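PDB 1VL0: DTDP-4-dehydrorhamnose reductase, rfbD ortholog, which probably reduces dTDP-6-deoxy-L-lyxo-4-hexulose to dTDP-L-rhamnose in the rhamnose biosynthesis pathway, and holds a reduced nicotinamide adenine dinucleotide in this crystal. Local coordinates for residues V186-S196 against T219-A230; V198-V207 against L268-R277. One frame throughout, in Å; residues are numbered along the deposited sequence.

Interaction 1: residues V186-S196 against T219-A230; sequences VVHDQVGTPTS and TCKGICSWYDFA
G192 and C224 form an antiparallel hydrogen-bonded pair, and V191 with S225 makes the adjoining non-hydrogen-bonded pair. Both G192 bonds, N to C224 O and C224 N to G192 O, measure 2.9 Å. Just past this short pairing, S225 is the N-cap of helix 226-237. S225 and D228 form a capping box: D228 N donates to S225 OG, and S225 N to D228 OD2. H188 reaches the same hydroxyl. Its ND1 and S225 OG share a 2.6 Å hydrogen bond, with OG at the ring edge, in plane. CG of H188 is anti to the backbone N (chi1 -162°), which brings ND1 to the S225 hydroxyl. Y227 turns its ring edge to one face of this imidazole, with the planes at 66°. Y227 N also donates to V187 O at 3.0 Å. V187 CG2 lies 3.5 Å from W226 CD1. Water 1 links Q190 OE1 to W226 NE1, while Q190 NE2 binds T248. Further along, P194 sets its CB-CG edge over one face of F229, CG 3.6 Å from the ring centroid in a CH-pi contact. P194 CD also touches C224 SG. T193 OG1 donates to G222 O at 2.7 Å, from above the carbonyl plane. C220 N donates to T195 OG1. The pairing adds strand 224-225 antiparallel to strand 191-196, which also pairs, in parallel, with strand 155-164. W226 stacks on W162 and also meets F170. Helix 279-290 covers T193, P194 and C224 through W279, and strand 242-246 packs against V186 and Y227.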
# COMPACT_ATOMS: atom_id res chain seq x y z
N VAL A 186 24.74 26.30 18.86
CA VAL A 186 23.53 25.65 18.33
C VAL A 186 23.72 25.38 16.83
O VAL A 186 24.23 26.22 16.10
CB VAL A 186 22.26 26.52 18.58
CG1 VAL A 186 21.00 25.81 18.11
CG2 VAL A 186 22.09 26.85 20.03
N VAL A 187 23.32 24.20 16.37
CA VAL A 187 23.52 23.82 14.96
C VAL A 187 22.79 24.73 14.01
O VAL A 187 21.60 25.01 14.19
CB VAL A 187 23.11 22.34 14.61
CG1 VAL A 187 24.10 21.37 15.19
CG2 VAL A 187 21.69 22.00 15.06
N HIS A 188 23.53 25.20 13.01
CA HIS A 188 23.00 26.05 11.94
C HIS A 188 22.86 25.30 10.57
O HIS A 188 22.34 25.83 9.58
CB HIS A 188 23.91 27.26 11.78
CG HIS A 188 23.28 28.40 11.05
ND1 HIS A 188 21.93 28.69 11.13
CD2 HIS A 188 23.82 29.36 10.26
CE1 HIS A 188 21.67 29.76 10.40
NE2 HIS A 188 22.80 30.19 9.87
N ASP A 189 23.33 24.05 10.53
CA ASP A 189 23.29 23.26 9.31
C ASP A 189 22.16 22.23 9.31
O ASP A 189 22.16 21.32 8.52
CB ASP A 189 24.66 22.61 9.04
CG ASP A 189 25.10 21.62 10.10
OD1 ASP A 189 24.35 21.36 11.05
OD2 ASP A 189 26.22 21.04 10.05
N GLN A 190 21.18 22.39 10.18
CA GLN A 190 19.97 21.56 10.13
C GLN A 190 18.78 22.52 10.11
O GLN A 190 18.70 23.39 10.96
CB GLN A 190 19.86 20.66 11.35
CG GLN A 190 21.03 19.64 11.54
CD GLN A 190 20.86 18.83 12.84
OE1 GLN A 190 19.73 18.60 13.30
NE2 GLN A 190 21.97 18.41 13.43
N VAL A 191 17.91 22.39 9.11
CA VAL A 191 16.84 23.34 8.91
C VAL A 191 15.49 22.63 8.84
O VAL A 191 15.39 21.47 8.45
CB VAL A 191 17.03 24.28 7.66
CG1 VAL A 191 18.47 24.90 7.61
CG2 VAL A 191 16.74 23.58 6.42
N GLY A 192 14.46 23.36 9.24
CA GLY A 192 13.11 22.82 9.36
C GLY A 192 12.27 24.02 9.73
O GLY A 192 12.60 25.13 9.40
N THR A 193 11.19 23.77 10.45
CA THR A 193 10.32 24.82 10.91
C THR A 193 9.78 24.45 12.30
O THR A 193 9.14 23.40 12.42
CB THR A 193 9.09 24.97 10.02
OG1 THR A 193 9.49 24.93 8.64
CG2 THR A 193 8.43 26.35 10.31
N PRO A 194 10.01 25.33 13.30
CA PRO A 194 9.44 25.17 14.65
C PRO A 194 7.95 25.13 14.57
O PRO A 194 7.39 25.93 13.80
CB PRO A 194 9.89 26.44 15.36
CG PRO A 194 11.17 26.88 14.59
CD PRO A 194 10.86 26.55 13.18
N THR A 195 7.29 24.21 15.32
CA THR A 195 5.87 24.03 15.23
C THR A 195 5.25 23.97 16.58
O THR A 195 5.74 23.25 17.45
CB THR A 195 5.54 22.74 14.42
OG1 THR A 195 6.06 22.91 13.09
CG2 THR A 195 4.02 22.54 14.24
N SER A 196 4.23 24.80 16.76
CA SER A 196 3.50 24.87 18.04
C SER A 196 2.44 23.82 18.01
O SER A 196 1.84 23.62 16.99
CB SER A 196 2.82 26.26 18.23
OG SER A 196 2.06 26.28 19.46
N THR A 219 3.56 21.47 9.68
CA THR A 219 4.41 22.35 10.44
C THR A 219 3.98 23.83 10.21
O THR A 219 3.22 24.16 9.28
CB THR A 219 5.90 22.16 10.05
OG1 THR A 219 6.09 22.43 8.65
CG2 THR A 219 6.32 20.73 10.24
N CYS A 220 4.50 24.71 11.06
CA CYS A 220 4.25 26.12 10.91
C CYS A 220 4.85 26.64 9.60
O CYS A 220 5.68 25.98 8.96
CB CYS A 220 4.72 26.90 12.17
SG CYS A 220 3.59 26.81 13.64
N LYS A 221 4.39 27.81 9.15
CA LYS A 221 4.93 28.38 7.90
C LYS A 221 6.33 28.90 8.09
O LYS A 221 6.70 29.30 9.20
CB LYS A 221 4.04 29.50 7.39
CG LYS A 221 2.63 29.11 7.07
CD LYS A 221 1.91 30.36 6.55
CE LYS A 221 0.41 30.32 6.59
NZ LYS A 221 -0.06 29.18 5.99
N GLY A 222 7.12 28.88 7.02
CA GLY A 222 8.47 29.40 7.07
C GLY A 222 9.53 28.33 7.20
O GLY A 222 9.24 27.13 7.10
N ILE A 223 10.75 28.78 7.44
CA ILE A 223 11.94 27.92 7.47
C ILE A 223 13.05 28.59 8.28
O ILE A 223 13.26 29.78 8.16
CB ILE A 223 12.43 27.65 6.02
CG1 ILE A 223 13.85 27.06 6.02
CG2 ILE A 223 12.41 28.95 5.19
CD1 ILE A 223 14.36 26.68 4.65
N CYS A 224 13.74 27.82 9.11
CA CYS A 224 14.95 28.28 9.79
C CYS A 224 15.81 27.10 10.26
O CYS A 224 15.42 25.95 10.15
CB CYS A 224 14.56 29.19 10.95
SG CYS A 224 13.72 28.35 12.34
N SER A 225 17.00 27.41 10.76
CA SER A 225 17.84 26.44 11.44
C SER A 225 17.54 26.45 12.94
O SER A 225 16.88 27.38 13.43
CB SER A 225 19.32 26.80 11.27
OG SER A 225 19.61 27.99 12.00
N TRP A 226 18.07 25.45 13.67
CA TRP A 226 17.97 25.43 15.14
C TRP A 226 18.62 26.66 15.76
O TRP A 226 18.11 27.19 16.77
CB TRP A 226 18.56 24.18 15.77
CG TRP A 226 17.82 22.94 15.49
CD1 TRP A 226 18.20 21.95 14.61
CD2 TRP A 226 16.61 22.49 16.10
NE1 TRP A 226 17.27 20.93 14.62
CE2 TRP A 226 16.28 21.24 15.52
CE3 TRP A 226 15.73 23.03 17.05
CZ2 TRP A 226 15.15 20.51 15.88
CZ3 TRP A 226 14.60 22.33 17.40
CH2 TRP A 226 14.31 21.07 16.81
N TYR A 227 19.73 27.11 15.17
CA TYR A 227 20.41 28.33 15.56
C TYR A 227 19.44 29.54 15.47
O TYR A 227 19.25 30.28 16.43
CB TYR A 227 21.70 28.53 14.72
CG TYR A 227 22.26 29.93 14.81
CD1 TYR A 227 23.02 30.35 15.91
CD2 TYR A 227 21.98 30.87 13.81
CE1 TYR A 227 23.49 31.64 16.00
CE2 TYR A 227 22.45 32.15 13.88
CZ TYR A 227 23.21 32.54 14.99
OH TYR A 227 23.68 33.82 15.05
N ASP A 228 18.78 29.71 14.34
CA ASP A 228 17.83 30.79 14.16
C ASP A 228 16.69 30.70 15.21
O ASP A 228 16.19 31.70 15.70
CB ASP A 228 17.20 30.73 12.80
CG ASP A 228 18.16 30.93 11.65
OD1 ASP A 228 19.10 31.75 11.79
OD2 ASP A 228 18.02 30.31 10.57
N PHE A 229 16.28 29.49 15.49
CA PHE A 229 15.19 29.21 16.46
C PHE A 229 15.65 29.73 17.84
O PHE A 229 14.93 30.51 18.49
CB PHE A 229 14.93 27.72 16.43
CG PHE A 229 13.73 27.23 17.19
CD1 PHE A 229 12.83 28.08 17.84
CD2 PHE A 229 13.48 25.87 17.24
CE1 PHE A 229 11.72 27.56 18.52
CE2 PHE A 229 12.37 25.37 17.92
CZ PHE A 229 11.50 26.23 18.57
N ALA A 230 16.88 29.37 18.24
CA ALA A 230 17.46 29.80 19.52
C ALA A 230 17.58 31.32 19.60
O ALA A 230 17.19 31.94 20.59
CB ALA A 230 18.81 29.14 19.72
O HOH W 1 16.87 18.49 12.63
O HOH W 2 8.69 22.16 8.35

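Interaction 2: residues V198-V207 against L268-R277; sequences VDLARVVLKV and LELTTGDITR
D199 OD2 accepts two bonds from R277, one from NE at 3.0 Å and one from the backbone N at 3.1 Å. Water 3 adds a third donor, and it also joins R202 NH1 and I275 O. The NE bond uses the syn lone pair of OD2, whereas the backbone N comes from above the carboxylate plane. R277 NH2 donates to D199 OD1 in a nearly straight bond (171°). The salt bridge is thus side-on, with the two flat groups turned 42° apart. A bend at chi3 (-64°) turns the R277 guanidinium back to the acid. R202 NH1 lies over the centre of one guanidinium face of R277, 3.8 Å from CZ. The contact joins helix 197-210 to the end of helix 266-270 and the loop after it, and further along it is apolar. V203 CG2 meets I275 CG1 at 3.8 Å and L268 CD1 at 3.9 Å, the valine and leucine touching tip to tip. I275 CD1 packs between R202 CB and K206 CD. K206 NZ donates to T272 O at 3.1 Å and pairs with E210, which also binds T272 OG1. In the loop, D274 OD1 accepts from T276 N, an Asx turn, and from T276 OG1. S282 bonds D199 OD1 and E285 pairs with R277 NH2, so helix 279-290 completes the polar cluster. D199 and E285 probably offset the closeness of R202 and R277, and the several bonds to D199 probably stabilise its carboxylate form.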
# COMPACT_ATOMS: atom_id res chain seq x y z
N VAL A 198 -0.40 24.24 19.16
CA VAL A 198 -1.66 24.95 18.97
C VAL A 198 -2.07 24.82 17.52
O VAL A 198 -3.22 24.58 17.22
CB VAL A 198 -1.53 26.46 19.32
CG1 VAL A 198 -2.77 27.27 18.86
CG2 VAL A 198 -1.27 26.61 20.82
N ASP A 199 -1.11 25.05 16.61
CA ASP A 199 -1.38 24.96 15.17
C ASP A 199 -1.61 23.52 14.70
O ASP A 199 -2.42 23.28 13.82
CB ASP A 199 -0.18 25.53 14.40
CG ASP A 199 -0.00 27.00 14.66
OD1 ASP A 199 0.62 27.30 15.70
OD2 ASP A 199 -0.53 27.89 13.91
N LEU A 200 -0.84 22.57 15.27
CA LEU A 200 -0.96 21.18 14.94
C LEU A 200 -2.33 20.67 15.34
O LEU A 200 -3.00 20.00 14.58
CB LEU A 200 0.15 20.36 15.61
CG LEU A 200 0.08 18.82 15.35
CD1 LEU A 200 0.05 18.43 13.86
CD2 LEU A 200 1.26 18.19 16.09
N ALA A 201 -2.75 21.02 16.54
CA ALA A 201 -4.05 20.58 17.05
C ALA A 201 -5.24 21.13 16.27
O ALA A 201 -6.24 20.46 16.08
CB ALA A 201 -4.15 20.96 18.50
N ARG A 202 -5.15 22.38 15.84
CA ARG A 202 -6.16 22.98 15.00
C ARG A 202 -6.27 22.22 13.71
O ARG A 202 -7.35 22.01 13.19
CB ARG A 202 -5.82 24.45 14.70
CG ARG A 202 -6.12 25.42 15.79
CD ARG A 202 -5.64 26.81 15.49
NE ARG A 202 -5.77 27.76 16.62
CZ ARG A 202 -5.23 29.00 16.62
NH1 ARG A 202 -4.54 29.46 15.57
NH2 ARG A 202 -5.40 29.78 17.67
N VAL A 203 -5.13 21.86 13.12
CA VAL A 203 -5.16 21.12 11.87
C VAL A 203 -5.78 19.72 12.06
O VAL A 203 -6.66 19.31 11.29
CB VAL A 203 -3.76 21.02 11.26
CG1 VAL A 203 -3.71 19.92 10.21
CG2 VAL A 203 -3.40 22.40 10.63
N VAL A 204 -5.33 19.02 13.09
CA VAL A 204 -5.84 17.70 13.41
C VAL A 204 -7.33 17.77 13.51
O VAL A 204 -8.02 16.93 12.91
CB VAL A 204 -5.26 17.13 14.67
CG1 VAL A 204 -6.08 15.92 15.19
CG2 VAL A 204 -3.86 16.68 14.40
N LEU A 205 -7.85 18.73 14.26
CA LEU A 205 -9.32 18.78 14.48
C LEU A 205 -10.08 19.27 13.25
O LEU A 205 -11.26 18.93 13.07
CB LEU A 205 -9.63 19.64 15.68
CG LEU A 205 -9.06 19.12 17.02
CD1 LEU A 205 -9.20 20.20 18.11
CD2 LEU A 205 -9.70 17.84 17.45
N LYS A 206 -9.43 20.11 12.44
CA LYS A 206 -9.99 20.55 11.15
C LYS A 206 -10.22 19.37 10.16
O LYS A 206 -11.31 19.23 9.59
CB LYS A 206 -9.03 21.55 10.49
CG LYS A 206 -9.40 22.09 9.09
CD LYS A 206 -8.15 22.85 8.43
CE LYS A 206 -8.39 23.40 6.96
NZ LYS A 206 -9.76 24.11 6.90
N VAL A 207 -9.19 18.57 9.90
CA VAL A 207 -9.33 17.48 8.94
C VAL A 207 -10.37 16.46 9.40
O VAL A 207 -11.10 15.93 8.59
CB VAL A 207 -8.02 16.79 8.55
CG1 VAL A 207 -7.08 17.82 7.86
CG2 VAL A 207 -7.32 16.15 9.74
N LEU A 268 -2.72 20.43 2.62
CA LEU A 268 -3.57 21.51 3.13
C LEU A 268 -3.80 22.61 2.10
O LEU A 268 -4.95 23.02 1.85
CB LEU A 268 -3.00 22.08 4.41
CG LEU A 268 -3.17 21.19 5.65
CD1 LEU A 268 -2.45 21.84 6.84
CD2 LEU A 268 -4.64 20.93 6.00
N GLU A 269 -2.72 23.03 1.45
CA GLU A 269 -2.79 24.02 0.38
C GLU A 269 -3.68 23.59 -0.78
O GLU A 269 -4.41 24.38 -1.34
CB GLU A 269 -1.39 24.30 -0.17
CG GLU A 269 -0.45 25.01 0.78
CD GLU A 269 1.00 25.10 0.22
OE1 GLU A 269 1.23 24.71 -0.92
OE2 GLU A 269 1.92 25.57 0.92
N LEU A 270 -3.62 22.31 -1.14
CA LEU A 270 -4.37 21.78 -2.26
C LEU A 270 -5.83 21.46 -1.90
O LEU A 270 -6.60 21.15 -2.81
CB LEU A 270 -3.72 20.49 -2.76
CG LEU A 270 -2.33 20.49 -3.40
CD1 LEU A 270 -1.92 19.05 -3.63
CD2 LEU A 270 -2.33 21.28 -4.67
N THR A 271 -6.18 21.44 -0.62
CA THR A 271 -7.52 21.06 -0.19
C THR A 271 -8.22 22.20 0.53
O THR A 271 -8.65 23.13 -0.14
CB THR A 271 -7.53 19.75 0.61
OG1 THR A 271 -6.71 19.84 1.76
CG2 THR A 271 -6.89 18.56 -0.19
N THR A 272 -8.29 22.19 1.87
CA THR A 272 -9.11 23.15 2.58
C THR A 272 -8.33 24.25 3.27
O THR A 272 -8.89 24.98 4.07
CB THR A 272 -9.98 22.43 3.62
OG1 THR A 272 -9.15 21.55 4.39
CG2 THR A 272 -11.01 21.51 2.94
N GLY A 273 -7.03 24.36 2.99
CA GLY A 273 -6.26 25.51 3.39
C GLY A 273 -5.23 25.31 4.50
O GLY A 273 -5.51 24.69 5.52
N ASP A 274 -4.03 25.83 4.27
CA ASP A 274 -2.96 25.80 5.26
C ASP A 274 -3.19 26.87 6.34
O ASP A 274 -2.72 28.00 6.24
CB ASP A 274 -1.60 25.99 4.62
CG ASP A 274 -0.46 25.86 5.66
OD1 ASP A 274 -0.78 25.46 6.82
OD2 ASP A 274 0.75 26.10 5.41
N ILE A 275 -3.90 26.49 7.39
CA ILE A 275 -4.21 27.39 8.48
C ILE A 275 -3.11 27.59 9.49
O ILE A 275 -3.32 28.29 10.45
CB ILE A 275 -5.49 26.92 9.18
CG1 ILE A 275 -5.34 25.51 9.78
CG2 ILE A 275 -6.67 26.97 8.20
CD1 ILE A 275 -6.33 25.23 10.88
N THR A 276 -1.94 26.97 9.32
CA THR A 276 -0.85 27.20 10.27
C THR A 276 -0.34 28.63 10.14
O THR A 276 -0.52 29.28 9.13
CB THR A 276 0.34 26.24 10.10
OG1 THR A 276 0.88 26.33 8.77
CG2 THR A 276 -0.09 24.82 10.28
N ARG A 277 0.32 29.10 11.19
CA ARG A 277 0.83 30.44 11.19
C ARG A 277 2.32 30.41 10.96
O ARG A 277 2.98 29.37 11.07
CB ARG A 277 0.54 31.13 12.53
CG ARG A 277 -0.92 31.34 12.79
CD ARG A 277 -1.22 31.69 14.18
NE ARG A 277 -0.87 30.61 15.08
CZ ARG A 277 -1.00 30.64 16.38
NH1 ARG A 277 -1.47 31.72 16.99
NH2 ARG A 277 -0.67 29.58 17.09
O HOH W 3 -3.18 27.97 13.53

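Overall arrangement
Interactions 1 and 2 lie about 20 Å apart, centre to centre, but their segments touch. K221 N is 2.9 Å from R277 O, a probable hydrogen bond. T276 OG1 is 3.2 Å from T219 O, probably another. The chain also links them directly, since strand 191-196 runs into helix 197-210 and S196 OG accepts from V198 N. Interaction 1 lies nearer the cofactor. Its W226 side chain is about 6 Å from the bound dinucleotide, and that of T195 about 4 Å from the side chain of L163, which binds NADH. Interaction 2 is set farther away, with the V198 side chain about 12 Å from the cofactor. An unidentified ligand, probably from the crystallisation liquor, bonds T219 OG1.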